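Local atomic coordinates of NAD nucleotidase (Haemophilus influenzae, PDB entry 3ZTV), a protein that degrades NAD to adenosine and nicotinamide riboside in the periplasm, acting as a zinc-dependent 5'-nucleotidase and NAD pyrophosphatase. Residues K152-G157 and N196-L201. Residues are numbered along the deposited sequence; the frame is centred on the assembly and turned at random.
Sequences KIAIIG and NKIILL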
loop_
_atom_site.group_PDB
_atom_site.type_symbol
_atom_site.label_atom_id
_atom_site.label_comp_id
_atom_site.label_asym_id
_atom_site.label_seq_id
_atom_site.Cartn_x
_atom_site.Cartn_y
_atom_site.Cartn_z
ATOM N N LYS A 152 -12.647 -11.887 -25.068
ATOM C CA LYS A 152 -12.881 -11.650 -23.649
ATOM C C LYS A 152 -12.538 -10.220 -23.239
ATOM O O LYS A 152 -11.488 -9.691 -23.602
ATOM C CB LYS A 152 -12.113 -12.664 -22.799
ATOM C CG LYS A 152 -12.608 -14.092 -22.986
ATOM C CD LYS A 152 -12.019 -15.046 -21.966
ATOM C CE LYS A 152 -10.573 -15.368 -22.275
ATOM N NZ LYS A 152 -10.103 -16.526 -21.463
ATOM N N ILE A 153 -13.440 -9.600 -22.491
ATOM C CA ILE A 153 -13.201 -8.286 -21.919
ATOM C C ILE A 153 -13.441 -8.374 -20.417
ATOM O O ILE A 153 -14.460 -8.905 -19.977
ATOM C CB ILE A 153 -14.122 -7.219 -22.547
ATOM C CG1 ILE A 153 -13.936 -7.183 -24.071
ATOM C CG2 ILE A 153 -13.862 -5.852 -21.935
ATOM C CD1 ILE A 153 -14.777 -6.139 -24.790
ATOM N N ALA A 154 -12.488 -7.885 -19.632
ATOM C CA ALA A 154 -12.637 -7.888 -18.183
ATOM C C ALA A 154 -13.079 -6.524 -17.680
ATOM O O ALA A 154 -12.661 -5.485 -18.207
ATOM C CB ALA A 154 -11.325 -8.291 -17.524
ATOM N N ILE A 155 -13.926 -6.532 -16.654
ATOM C CA ILE A 155 -14.275 -5.307 -15.958
ATOM C C ILE A 155 -14.011 -5.489 -14.461
ATOM O O ILE A 155 -14.411 -6.492 -13.865
ATOM C CB ILE A 155 -15.723 -4.868 -16.255
ATOM C CG1 ILE A 155 -16.035 -3.545 -15.549
ATOM C CG2 ILE A 155 -16.708 -5.958 -15.911
ATOM C CD1 ILE A 155 -17.268 -2.834 -16.086
ATOM N N ILE A 156 -13.306 -4.526 -13.880
ATOM C CA ILE A 156 -12.857 -4.563 -12.490
ATOM C C ILE A 156 -13.533 -3.419 -11.738
ATOM O O ILE A 156 -13.556 -2.293 -12.232
ATOM C CB ILE A 156 -11.324 -4.346 -12.407
ATOM C CG1 ILE A 156 -10.561 -5.399 -13.209
ATOM C CG2 ILE A 156 -10.826 -4.318 -10.963
ATOM C CD1 ILE A 156 -9.142 -4.984 -13.495
ATOM N N GLY A 157 -14.081 -3.680 -10.551
ATOM C CA GLY A 157 -14.663 -2.610 -9.759
ATOM C C GLY A 157 -13.665 -2.050 -8.761
ATOM O O GLY A 157 -12.763 -2.769 -8.322
ATOM N N ASN A 196 -6.702 -8.876 -23.069
ATOM C CA ASN A 196 -5.946 -7.663 -23.341
ATOM C C ASN A 196 -6.852 -6.439 -23.463
ATOM O O ASN A 196 -6.420 -5.392 -23.935
ATOM C CB ASN A 196 -5.062 -7.829 -24.590
ATOM C CG ASN A 196 -5.863 -8.132 -25.850
ATOM O OD1 ASN A 196 -7.037 -7.779 -25.966
ATOM N ND2 ASN A 196 -5.218 -8.784 -26.814
ATOM N N LYS A 197 -8.095 -6.583 -23.007
ATOM C CA LYS A 197 -9.070 -5.502 -23.006
ATOM C C LYS A 197 -9.661 -5.458 -21.604
ATOM O O LYS A 197 -10.327 -6.408 -21.163
ATOM C CB LYS A 197 -10.147 -5.772 -24.050
ATOM C CG LYS A 197 -9.598 -5.764 -25.470
ATOM C CD LYS A 197 -10.659 -6.179 -26.477
ATOM C CE LYS A 197 -10.844 -7.680 -26.523
ATOM N NZ LYS A 197 -9.653 -8.333 -27.134
ATOM N N ILE A 198 -9.398 -4.355 -20.899
ATOM C CA ILE A 198 -9.754 -4.239 -19.484
ATOM C C ILE A 198 -10.365 -2.871 -19.187
ATOM O O ILE A 198 -9.785 -1.822 -19.525
ATOM C CB ILE A 198 -8.531 -4.494 -18.570
ATOM C CG1 ILE A 198 -7.959 -5.893 -18.848
ATOM C CG2 ILE A 198 -8.914 -4.357 -17.105
ATOM C CD1 ILE A 198 -6.769 -6.294 -17.969
ATOM N N ILE A 199 -11.543 -2.909 -18.563
ATOM C CA ILE A 199 -12.275 -1.722 -18.153
ATOM C C ILE A 199 -12.242 -1.647 -16.632
ATOM O O ILE A 199 -12.476 -2.651 -15.952
ATOM C CB ILE A 199 -13.763 -1.822 -18.559
ATOM C CG1 ILE A 199 -13.910 -2.155 -20.044
ATOM C CG2 ILE A 199 -14.527 -0.547 -18.170
ATOM C CD1 ILE A 199 -13.315 -1.146 -20.954
ATOM N N LEU A 200 -11.939 -0.468 -16.099
ATOM C CA LEU A 200 -11.974 -0.250 -14.656
ATOM C C LEU A 200 -13.158 0.679 -14.346
ATOM O O LEU A 200 -13.237 1.800 -14.862
ATOM C CB LEU A 200 -10.655 0.376 -14.206
ATOM C CG LEU A 200 -10.482 0.647 -12.714
ATOM C CD1 LEU A 200 -10.442 -0.664 -11.948
ATOM C CD2 LEU A 200 -9.220 1.456 -12.460
ATOM N N LEU A 201 -14.087 0.185 -13.536
ATOM C CA LEU A 201 -15.272 0.923 -13.098
ATOM C C LEU A 201 -14.969 1.385 -11.672
ATOM O O LEU A 201 -15.044 0.598 -10.716
ATOM C CB LEU A 201 -16.496 0.007 -13.145
ATOM C CG LEU A 201 -17.847 0.626 -12.788
ATOM C CD1 LEU A 201 -18.177 1.830 -13.672
ATOM C CD2 LEU A 201 -18.948 -0.410 -12.861
HETATM O O HOH W 1 -9.034 -9.941 -24.709
#
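I156 reaches two residues of 196-201 through different branches. With CG1 beside its backbone N (chi1 -58°), its CD1 projects from the sheet and meets I198 CG2, 3.7 Å away, while CG2 meets L200 CD1 at 3.8 Å. A154 lies on this face, which helix 179-191 covers through A187, M186 and L190. Beneath the side chains run four backbone hydrogen bonds, A154 N to K197 O, I199 N to A154 O, I156 N to I199 O and L201 N to I156 O, the ladder of two parallel strands. Helix 179-191 lies in the connection between them, a beta-alpha-beta crossover in the calcineurin-like phosphoesterase domain; beyond L201 the second strand continues to H203, a probable zinc ligand. On the other face I155 swings CG1 anti to its backbone N (chi1 -178°), which lets CD1 touch I199 CG2 at 4.1 Å and L201 CB at 4.2 Å. K197 passes its aliphatic chain across I153, with CE 4.0 Å from I153 CG1, then bends at chi3 and chi4. Its NZ donates to N196 OD1 at 2.9 Å, forms a salt bridge with E151 and donates to a water that donates to K152 O at 2.7 Å.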